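Local coordinates for cysteine synthase (Fusobacterium nucleatum subsp. nucleatum strain ATCC 25586, PDB 5B55), which binds pyridoxal 5'-phosphate and probably works as a cysteine lyase or synthase, producing hydrogen sulfide from L-cysteine through an alpha-aminoacrylate intermediate, at residues G47-R52 with V298-D303; I73-S78 with P149-N154; E213-P218 with S253-D258. The protein carries 1 engineered substitution. All coordinates share one frame; numbering follows the deposited sequence. Where two conformers were deposited one is given.

Contact 1: G47-R52 with V298-D303; sequences GSIKDR and VTVFPD. With 0JO (2-{[(E)-{3-hydroxy-2-methyl-5-[(phosphonooxy)methyl]pyridin-4-yl}methylidene]amino}prop-2-enoic acid), chain D.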
loop_
_atom_site.group_PDB
_atom_site.type_symbol
_atom_site.label_atom_id
_atom_site.label_comp_id
_atom_site.label_asym_id
_atom_site.label_seq_id
_atom_site.Cartn_x
_atom_site.Cartn_y
_atom_site.Cartn_z
ATOM N N GLY A 47 1.938 -0.660 -4.524
ATOM C CA GLY A 47 2.659 -0.896 -3.303
ATOM C C GLY A 47 4.169 -1.201 -3.347
ATOM O O GLY A 47 4.727 -1.732 -2.359
ATOM N N SER A 48 4.849 -0.897 -4.430
ATOM C CA SER A 48 6.273 -1.207 -4.520
ATOM C C SER A 48 7.006 -0.170 -5.365
ATOM O O SER A 48 6.405 0.549 -6.173
ATOM C CB SER A 48 6.472 -2.594 -5.107
ATOM O OG SER A 48 6.642 -2.600 -6.501
ATOM N N ILE A 49 8.309 -0.130 -5.140
ATOM C CA ILE A 49 9.233 0.639 -5.896
ATOM C C ILE A 49 9.138 0.394 -7.393
ATOM O O ILE A 49 9.497 1.273 -8.202
ATOM C CB ILE A 49 10.653 0.406 -5.377
ATOM C CG1 ILE A 49 11.602 1.431 -5.969
ATOM C CG2 ILE A 49 11.145 -1.017 -5.698
ATOM C CD1 ILE A 49 12.964 1.434 -5.316
ATOM N N LYS A 50 8.654 -0.793 -7.773
ATOM C CA LYS A 50 8.572 -1.179 -9.180
ATOM C C LYS A 50 7.541 -0.376 -9.943
ATOM O O LYS A 50 7.645 -0.257 -11.159
ATOM C CB LYS A 50 8.288 -2.660 -9.337
ATOM C CG LYS A 50 9.252 -3.545 -8.608
ATOM C CD LYS A 50 10.680 -3.277 -9.014
ATOM C CE LYS A 50 11.570 -4.159 -8.287
ATOM N NZ LYS A 50 11.906 -3.457 -7.017
ATOM N N ASP A 51 6.555 0.190 -9.243
ATOM C CA ASP A 51 5.645 1.084 -9.969
ATOM C C ASP A 51 6.367 2.226 -10.690
ATOM O O ASP A 51 5.934 2.666 -11.767
ATOM C CB ASP A 51 4.592 1.641 -9.049
ATOM C CG ASP A 51 3.703 0.556 -8.453
ATOM O OD1 ASP A 51 3.312 -0.394 -9.181
ATOM O OD2 ASP A 51 3.388 0.669 -7.250
ATOM N N ARG A 52 7.426 2.764 -10.059
ATOM C CA ARG A 52 8.172 3.875 -10.633
ATOM C C ARG A 52 8.811 3.452 -11.935
ATOM O O ARG A 52 8.868 4.248 -12.909
ATOM C CB ARG A 52 9.292 4.344 -9.713
ATOM C CG ARG A 52 8.825 4.957 -8.386
ATOM C CD ARG A 52 10.034 5.105 -7.516
ATOM N NE ARG A 52 9.870 5.717 -6.215
ATOM C CZ ARG A 52 10.018 7.004 -5.939
ATOM N NH1 ARG A 52 10.182 7.906 -6.913
ATOM N NH2 ARG A 52 9.906 7.401 -4.661
ATOM N N VAL A 298 21.981 5.392 3.191
ATOM C CA VAL A 298 20.636 5.434 2.667
ATOM C C VAL A 298 20.311 4.079 2.083
ATOM O O VAL A 298 21.180 3.409 1.477
ATOM C CB VAL A 298 20.466 6.537 1.558
ATOM C CG1 VAL A 298 19.036 6.558 1.026
ATOM C CG2 VAL A 298 20.801 7.903 2.132
ATOM N N THR A 299 19.077 3.645 2.307
ATOM C CA THR A 299 18.554 2.473 1.609
ATOM C C THR A 299 17.053 2.648 1.288
ATOM O O THR A 299 16.524 3.731 1.433
ATOM C CB THR A 299 18.924 1.156 2.361
ATOM O OG1 THR A 299 18.637 0.048 1.517
ATOM C CG2 THR A 299 18.184 0.999 3.613
ATOM N N VAL A 300 16.429 1.571 0.804
ATOM C CA VAL A 300 15.058 1.553 0.422
ATOM C C VAL A 300 14.335 0.337 0.993
ATOM O O VAL A 300 14.907 -0.686 1.179
ATOM C CB VAL A 300 14.873 1.623 -1.123
ATOM C CG1 VAL A 300 15.612 2.814 -1.722
ATOM C CG2 VAL A 300 15.339 0.346 -1.810
ATOM N N PHE A 301 13.045 0.498 1.223
ATOM C CA PHE A 301 12.128 -0.537 1.595
ATOM C C PHE A 301 11.192 -0.724 0.379
ATOM O O PHE A 301 10.233 -0.001 0.220
ATOM C CB PHE A 301 11.277 -0.139 2.788
ATOM C CG PHE A 301 11.985 -0.070 4.089
ATOM C CD1 PHE A 301 13.236 -0.651 4.323
ATOM C CD2 PHE A 301 11.372 0.592 5.145
ATOM C CE1 PHE A 301 13.856 -0.518 5.564
ATOM C CE2 PHE A 301 12.001 0.685 6.382
ATOM C CZ PHE A 301 13.228 0.144 6.579
ATOM N N PRO A 302 11.468 -1.742 -0.457
ATOM C CA PRO A 302 10.756 -1.887 -1.714
ATOM C C PRO A 302 9.256 -2.123 -1.683
ATOM O O PRO A 302 8.612 -1.699 -2.638
ATOM C CB PRO A 302 11.455 -3.072 -2.394
ATOM C CG PRO A 302 12.857 -3.026 -1.809
ATOM C CD PRO A 302 12.619 -2.683 -0.366
ATOM N N ASP A 303 8.708 -2.799 -0.647
ATOM C CA ASP A 303 7.305 -3.033 -0.575
ATOM C C ASP A 303 6.837 -3.292 0.850
ATOM O O ASP A 303 7.664 -3.317 1.741
ATOM C CB ASP A 303 6.896 -4.184 -1.529
ATOM C CG ASP A 303 7.470 -5.551 -1.150
ATOM O OD1 ASP A 303 8.202 -5.658 -0.147
ATOM O OD2 ASP A 303 7.226 -6.523 -1.946
HETATM O O 0JO D . 10.470 -8.903 -10.916
HETATM C C 0JO D . 10.720 -8.196 -9.977
HETATM O OXT 0JO D . 9.858 -7.707 -9.260
HETATM C CA 0JO D . 12.158 -8.002 -9.516
HETATM C CB 0JO D . 13.232 -8.662 -10.095
HETATM N N 0JO D . 12.164 -7.428 -8.160
HETATM C C4A 0JO D . 13.004 -6.711 -7.543
HETATM C C4 0JO D . 12.840 -6.510 -6.031
HETATM C C3 0JO D . 11.693 -6.644 -5.237
HETATM O O3 0JO D . 10.472 -6.986 -5.785
HETATM C C2 0JO D . 11.826 -6.462 -3.841
HETATM C C2A 0JO D . 10.657 -6.654 -2.904
HETATM N N1 0JO D . 12.995 -6.115 -3.294
HETATM C C6 0JO D . 14.073 -5.943 -4.036
HETATM C C5 0JO D . 14.020 -6.131 -5.417
HETATM C C5A 0JO D . 15.295 -5.944 -6.222
HETATM O OP4 0JO D . 15.240 -4.723 -6.856
HETATM P P 0JO D . 15.997 -4.455 -8.274
HETATM O OP3 0JO D . 17.300 -5.015 -8.069
HETATM O OP1 0JO D . 15.963 -3.101 -8.591
HETATM O OP2 0JO D . 15.275 -5.337 -9.237
#

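Contact 2: I73-S78 with P149-N154; sequences IVEATS and PSQFSN. With 0JO (2-{[(E)-{3-hydroxy-2-methyl-5-[(phosphonooxy)methyl]pyridin-4-yl}methylidene]amino}prop-2-enoic acid), chain D.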
loop_
_atom_site.group_PDB
_atom_site.type_symbol
_atom_site.label_atom_id
_atom_site.label_comp_id
_atom_site.label_asym_id
_atom_site.label_seq_id
_atom_site.Cartn_x
_atom_site.Cartn_y
_atom_site.Cartn_z
ATOM N N ILE A 73 2.225 -6.428 -23.416
ATOM C CA ILE A 73 3.426 -6.219 -22.589
ATOM C C ILE A 73 3.703 -7.558 -21.902
ATOM O O ILE A 73 2.804 -8.133 -21.232
ATOM C CB ILE A 73 3.187 -5.159 -21.517
ATOM C CG1 ILE A 73 3.063 -3.810 -22.178
ATOM C CG2 ILE A 73 4.390 -5.124 -20.536
ATOM C CD1 ILE A 73 2.288 -2.825 -21.328
ATOM N N VAL A 74 4.888 -8.087 -22.128
ATOM C CA VAL A 74 5.254 -9.412 -21.667
ATOM C C VAL A 74 6.591 -9.364 -20.869
ATOM O O VAL A 74 7.595 -8.865 -21.349
ATOM C CB VAL A 74 5.376 -10.393 -22.869
ATOM C CG1 VAL A 74 5.703 -11.793 -22.406
ATOM C CG2 VAL A 74 4.055 -10.441 -23.695
ATOM N N GLU A 75 6.574 -9.953 -19.683
ATOM C CA GLU A 75 7.668 -9.781 -18.748
ATOM C C GLU A 75 7.828 -10.995 -17.863
ATOM O O GLU A 75 6.875 -11.740 -17.604
ATOM C CB GLU A 75 7.508 -8.455 -17.930
ATOM C CG GLU A 75 8.688 -8.040 -17.041
ATOM C CD GLU A 75 10.024 -7.977 -17.729
ATOM O OE1 GLU A 75 10.575 -9.020 -18.191
ATOM O OE2 GLU A 75 10.639 -6.890 -17.766
ATOM N N ALA A 76 9.062 -11.202 -17.406
ATOM C CA ALA A 76 9.321 -12.234 -16.424
ATOM C C ALA A 76 9.683 -11.551 -15.107
ATOM O O ALA A 76 10.361 -10.513 -15.113
ATOM C CB ALA A 76 10.433 -13.133 -16.909
ATOM N N THR A 77 9.177 -12.091 -13.999
ATOM C CA THR A 77 9.205 -11.350 -12.753
ATOM C C THR A 77 9.349 -12.274 -11.558
ATOM O O THR A 77 9.045 -13.458 -11.649
ATOM C CB THR A 77 7.900 -10.537 -12.621
ATOM O OG1 THR A 77 8.012 -9.618 -11.528
ATOM C CG2 THR A 77 6.718 -11.454 -12.350
ATOM N N SER A 78 9.919 -11.735 -10.477
ATOM C CA SER A 78 9.809 -12.336 -9.165
ATOM C C SER A 78 8.520 -11.909 -8.436
ATOM O O SER A 78 8.301 -12.349 -7.326
ATOM C CB SER A 78 11.058 -11.965 -8.332
ATOM O OG SER A 78 11.046 -10.576 -8.090
ATOM N N PRO A 149 9.505 -5.265 -21.812
ATOM C CA PRO A 149 10.274 -4.312 -20.978
ATOM C C PRO A 149 11.701 -4.769 -20.619
ATOM O O PRO A 149 12.550 -3.922 -20.355
ATOM C CB PRO A 149 9.429 -4.203 -19.685
ATOM C CG PRO A 149 8.108 -4.805 -19.997
ATOM C CD PRO A 149 8.317 -5.764 -21.142
ATOM N N SER A 150 11.938 -6.079 -20.581
ATOM C CA SER A 150 13.242 -6.700 -20.422
ATOM C C SER A 150 13.994 -6.095 -19.236
ATOM O O SER A 150 15.084 -5.514 -19.372
ATOM C CB SER A 150 14.028 -6.640 -21.747
ATOM O OG SER A 150 13.961 -5.315 -22.161
ATOM N N GLN A 151 13.366 -6.200 -18.083
ATOM C CA GLN A 151 13.862 -5.530 -16.883
ATOM C C GLN A 151 15.255 -5.944 -16.433
ATOM O O GLN A 151 15.938 -5.148 -15.787
ATOM C CB GLN A 151 12.868 -5.708 -15.750
ATOM C CG GLN A 151 12.729 -7.119 -15.229
ATOM C CD GLN A 151 12.017 -7.233 -13.903
ATOM O OE1 GLN A 151 11.422 -8.264 -13.598
ATOM N NE2 GLN A 151 12.095 -6.194 -13.083
ATOM N N PHE A 152 15.690 -7.169 -16.785
ATOM C CA PHE A 152 16.988 -7.642 -16.367
ATOM C C PHE A 152 18.110 -7.054 -17.218
ATOM O O PHE A 152 19.286 -7.111 -16.854
ATOM C CB PHE A 152 17.047 -9.175 -16.312
ATOM C CG PHE A 152 16.072 -9.769 -15.354
ATOM C CD1 PHE A 152 16.409 -9.920 -14.031
ATOM C CD2 PHE A 152 14.853 -10.212 -15.775
ATOM C CE1 PHE A 152 15.512 -10.430 -13.105
ATOM C CE2 PHE A 152 13.970 -10.765 -14.893
ATOM C CZ PHE A 152 14.300 -10.853 -13.536
ATOM N N SER A 153 17.763 -6.408 -18.318
ATOM C CA SER A 153 18.776 -5.793 -19.180
ATOM C C SER A 153 18.494 -4.379 -19.733
ATOM O O SER A 153 19.367 -3.756 -20.299
ATOM C CB SER A 153 19.090 -6.784 -20.364
ATOM O OG SER A 153 17.927 -7.095 -21.087
ATOM N N ASN A 154 17.297 -3.872 -19.564
ATOM C CA ASN A 154 16.940 -2.655 -20.180
ATOM C C ASN A 154 17.396 -1.475 -19.308
ATOM O O ASN A 154 17.048 -1.392 -18.124
ATOM C CB ASN A 154 15.407 -2.660 -20.361
ATOM C CG ASN A 154 14.872 -1.509 -21.151
ATOM O OD1 ASN A 154 15.565 -0.560 -21.446
ATOM N ND2 ASN A 154 13.600 -1.577 -21.494
HETATM O O 0JO D . 10.470 -8.903 -10.916
HETATM C C 0JO D . 10.720 -8.196 -9.977
HETATM O OXT 0JO D . 9.858 -7.707 -9.260
HETATM C CA 0JO D . 12.158 -8.002 -9.516
HETATM C CB 0JO D . 13.232 -8.662 -10.095
HETATM N N 0JO D . 12.164 -7.428 -8.160
HETATM C C4A 0JO D . 13.004 -6.711 -7.543
HETATM C C4 0JO D . 12.840 -6.510 -6.031
HETATM C C3 0JO D . 11.693 -6.644 -5.237
HETATM O O3 0JO D . 10.472 -6.986 -5.785
HETATM C C2 0JO D . 11.826 -6.462 -3.841
HETATM C C2A 0JO D . 10.657 -6.654 -2.904
HETATM N N1 0JO D . 12.995 -6.115 -3.294
HETATM C C6 0JO D . 14.073 -5.943 -4.036
HETATM C C5 0JO D . 14.020 -6.131 -5.417
HETATM C C5A 0JO D . 15.295 -5.944 -6.222
HETATM O OP4 0JO D . 15.240 -4.723 -6.856
HETATM P P 0JO D . 15.997 -4.455 -8.274
HETATM O OP3 0JO D . 17.300 -5.015 -8.069
HETATM O OP1 0JO D . 15.963 -3.101 -8.591
HETATM O OP2 0JO D . 15.275 -5.337 -9.237
HETATM O O HOH W 1 10.328 -8.552 -21.071
#

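Contact 3: E213-P218 with S253-D258; sequences EPLNSP and SVDDGD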
loop_
_atom_site.group_PDB
_atom_site.type_symbol
_atom_site.label_atom_id
_atom_site.label_comp_id
_atom_site.label_asym_id
_atom_site.label_seq_id
_atom_site.Cartn_x
_atom_site.Cartn_y
_atom_site.Cartn_z
ATOM N N GLU A 213 23.084 -9.175 -1.596
ATOM C CA GLU A 213 22.729 -10.489 -1.996
ATOM C C GLU A 213 22.399 -11.300 -0.768
ATOM O O GLU A 213 22.814 -10.924 0.328
ATOM C CB GLU A 213 23.902 -11.215 -2.645
ATOM C CG GLU A 213 25.039 -11.578 -1.693
ATOM C CD GLU A 213 26.296 -12.161 -2.380
ATOM O OE1 GLU A 213 26.268 -12.442 -3.590
ATOM O OE2 GLU A 213 27.350 -12.310 -1.699
ATOM N N PRO A 214 21.736 -12.447 -0.952
ATOM C CA PRO A 214 21.576 -13.328 0.206
ATOM C C PRO A 214 22.855 -14.129 0.469
ATOM O O PRO A 214 23.501 -14.631 -0.481
ATOM C CB PRO A 214 20.419 -14.248 -0.180
ATOM C CG PRO A 214 19.873 -13.725 -1.509
ATOM C CD PRO A 214 20.988 -12.921 -2.115
ATOM N N LEU A 215 23.240 -14.199 1.745
ATOM C CA LEU A 215 24.374 -15.023 2.178
ATOM C C LEU A 215 24.144 -16.461 1.733
ATOM O O LEU A 215 25.092 -17.096 1.340
ATOM C CB LEU A 215 24.593 -14.957 3.695
ATOM C CG LEU A 215 25.863 -15.647 4.258
ATOM C CD1 LEU A 215 27.130 -14.951 3.762
ATOM C CD2 LEU A 215 25.888 -15.648 5.786
ATOM N N ASN A 216 22.892 -16.927 1.817
ATOM C CA ASN A 216 22.451 -18.278 1.440
ATOM C C ASN A 216 22.531 -18.550 -0.089
ATOM O O ASN A 216 22.549 -19.697 -0.493
ATOM C CB ASN A 216 20.978 -18.533 1.828
ATOM C CG ASN A 216 20.554 -17.795 3.101
ATOM O OD1 ASN A 216 20.483 -16.570 3.114
ATOM N ND2 ASN A 216 20.280 -18.550 4.187
ATOM N N SER A 217 22.539 -17.507 -0.914
ATOM C CA SER A 217 22.652 -17.627 -2.368
ATOM C C SER A 217 23.530 -16.567 -2.926
ATOM O O SER A 217 23.049 -15.650 -3.638
ATOM C CB SER A 217 21.290 -17.644 -3.039
ATOM O OG SER A 217 21.431 -17.651 -4.459
ATOM N N PRO A 218 24.844 -16.628 -2.581
ATOM C CA PRO A 218 25.745 -15.492 -2.866
ATOM C C PRO A 218 26.198 -15.386 -4.322
ATOM O O PRO A 218 27.388 -15.403 -4.641
ATOM C CB PRO A 218 26.914 -15.735 -1.907
ATOM C CG PRO A 218 27.016 -17.218 -1.896
ATOM C CD PRO A 218 25.569 -17.701 -1.878
ATOM N N SER A 253 26.383 -9.170 1.885
ATOM C CA SER A 253 25.647 -10.390 1.947
ATOM C C SER A 253 24.933 -10.513 3.271
ATOM O O SER A 253 25.579 -10.392 4.316
ATOM C CB SER A 253 26.627 -11.594 1.823
ATOM O OG SER A 253 27.446 -11.341 0.707
ATOM N N VAL A 254 23.636 -10.795 3.237
ATOM C CA VAL A 254 22.821 -10.882 4.448
ATOM C C VAL A 254 22.141 -12.214 4.498
ATOM O O VAL A 254 21.526 -12.673 3.507
ATOM C CB VAL A 254 21.769 -9.726 4.459
ATOM C CG1 VAL A 254 20.834 -9.806 5.646
ATOM C CG2 VAL A 254 22.480 -8.363 4.440
ATOM N N ASP A 255 22.143 -12.838 5.657
ATOM C CA ASP A 255 21.435 -14.138 5.792
ATOM C C ASP A 255 19.908 -13.917 5.771
ATOM O O ASP A 255 19.393 -12.993 6.375
ATOM C CB ASP A 255 21.870 -14.872 7.072
ATOM C CG ASP A 255 21.259 -16.263 7.180
ATOM O OD1 ASP A 255 20.096 -16.411 7.590
ATOM O OD2 ASP A 255 21.931 -17.211 6.803
ATOM N N ASP A 256 19.180 -14.781 5.086
ATOM C CA ASP A 256 17.779 -14.546 4.884
ATOM C C ASP A 256 16.955 -14.608 6.189
ATOM O O ASP A 256 15.949 -13.890 6.316
ATOM C CB ASP A 256 17.217 -15.421 3.760
ATOM C CG ASP A 256 17.222 -16.916 4.080
ATOM O OD1 ASP A 256 17.764 -17.322 5.138
ATOM O OD2 ASP A 256 16.652 -17.662 3.263
ATOM N N GLY A 257 17.413 -15.390 7.171
ATOM C CA GLY A 257 16.833 -15.334 8.522
ATOM C C GLY A 257 17.028 -14.001 9.247
ATOM O O GLY A 257 16.173 -13.586 9.965
ATOM N N ASP A 258 18.201 -13.420 9.100
ATOM C CA ASP A 258 18.577 -12.134 9.612
ATOM C C ASP A 258 17.705 -10.987 8.968
ATOM O O ASP A 258 17.217 -10.093 9.685
ATOM C CB ASP A 258 20.069 -11.875 9.306
ATOM C CG ASP A 258 20.751 -10.926 10.290
ATOM O OD1 ASP A 258 20.142 -10.481 11.307
ATOM O OD2 ASP A 258 21.894 -10.509 9.969
#

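Contact 1: G47-R52 with V298-D303
The backbones of Ser48-Ile49 and Pro302-Asp303 meet while running in nearly reversed directions: the end-to-end vectors of the touching parts lie 148° apart. One hydrogen bond joins them, from Ile49 N to Pro302 O (3.0 Å, 157° at the hydrogen), and the donor lies in the carbonyl plane. Pro302 O also receives a CA-H...O contact from Ser48, and Asp303 CA makes a similar one to Gly47 O. Within 47-52, Ser48 OG accepts from Lys50 N (3.0 Å), a capping bond at the entrance to helix 50-57.

Ile49 and Pro302 lie side by side and point the same way, with Ile49 CG2 3.9 Å from Pro302 CB. With CG1 opposite the backbone N (chi1 -168°), CD1 extends to 4.4 Å from Val300 CG2. Pro302 CB and CG come up to one side of the pyridine at its N1-C2 rim, CG 3.4 Å from 0JO N1. Asp303 OD2, hydrogen-bonded to Tyr308 OH and the dimethyl-lysine at position 307, is 3.6 Å from 0JO C2A. Lys50 CE and NZ lie beside C4A and C4 of 0JO.

Both segments thus line the cofactor pocket. In relatives the equivalent lysine forms the Schiff base with the cofactor, and Lys50 probably does so here.

Contact 2: I73-S78 with P149-N154
Ile73 opens the contact by laying CG2 against Pro149 CG at 3.8 Å, the two side chains crossing at about a right angle. At Val74 the carbonyl takes over: its O sits 3.2 Å from Pro149 CD and accepts a hydrogen bond from a water (2.8 Å), which in turn accepts from Ser150 N. The same water donates weakly to Glu75 OE1.

Glu75 makes the direct hydrogen bond of the contact. With CG anti to the backbone N (chi1 -172°) and a bend at chi2 (53°), the carboxylate curls back toward its own strand, and its oxygens divide the work. OE1 accepts from Ala76 N on its anti lone pair, while OE2 uses its syn lone pair to accept from Gln151 N at 2.8 Å, so both ends of the buried group are held. Strand 73-76 pairs with strand 96-101 in a parallel sheet, and Val74 also bonds Tyr147 on the run leading into 149-154. The strand's C-terminal end delivers the Thr-Ser-Gly-Asn loop that in cysteine synthases and their relatives binds the substrate carboxylate.

Ala76 O meets Phe152 CE2 at 3.6 Å, obliquely to the ring, whose other neighbours include Phe238. Thr77 OG1 then donates to carboxylate atom O of 0JO (2.6 Å), and OG1 itself accepts from Gly79 N and Gly82 N. Ser78 N reaches that same ligand oxygen at 2.9 Å.

Contact 3: E213-P218 with S253-D258
Glu213 and Ser253 are bridged in parallel, and Pro214 and Val254 form the next parallel pair. Two backbone hydrogen bonds tie the strand ends. Val254 N donates to Glu213 O (3.0 Å), close to the line of that carbonyl, whereas Leu215 N reaches Val254 O (2.9 Å) from 67° above the carbonyl plane, so the second bond is straight at its hydrogen but misses the lone pairs.

On the face carrying Glu213 and Ser253, Ser253 OG donates to Glu213 OE2 (2.6 Å), meeting its anti lone pair. Glu213 CG stands between its backbone N and carbonyl carbon (chi1 69°) with an extended chain beyond, which carries the carboxylate over to the serine. OE2 also bonds Ser221 OG, giving this buried oxygen two hydroxyl partners, and OE1 has a weak bond from Leu220 N.

After the strand, a type I turn spans Pro214 to Ser217, closed by Ser217 N to Pro214 O, and it brings the Asn216 amide to the start of helix 256-263. Asn216 OD1 accepts from Asp256 N (3.0 Å) on a lone pair, and Asp255, the N-cap, takes Gly257 N with OD1 (2.9 Å). Two early helix amides are thus satisfied by side chains, one from each segment. Asp256 OD1 forms a salt bridge with Arg230. Leu215 CD1 approaches Ser253 CB at 3.9 Å.

Strand 252-254 runs parallel to strand 210-214 at one end of the sheet as formed within this chain. Val254, pointing away from 213-218, packs on Ile282 and Met286 of helix 275-288, while helix 219-222 follows the turn.

From the N terminus, contact 1 opens first, at residues 47-52, and contact 2 opens with strand 73-76. Contact 2 closes at 149-154; the span between its segments holds strands 96-101 and 120-122, and the contact ties strand 73-76 to the loop before helix 155-163. Contact 3 opens at 213-218 and closes at 253-258, across neighbouring strands of another parallel sheet. Contact 1 closes last, at 298-303, so the other two lie in series within its span and none cross. Contacts 1 and 2 both touch the ligand, and contact 1 joins helix 50-57 to the loop after strand 297-298. Contact 3 touches no ligand atom and is about 19 Å, centre to centre, from contact 1 and about 24 Å from contact 2.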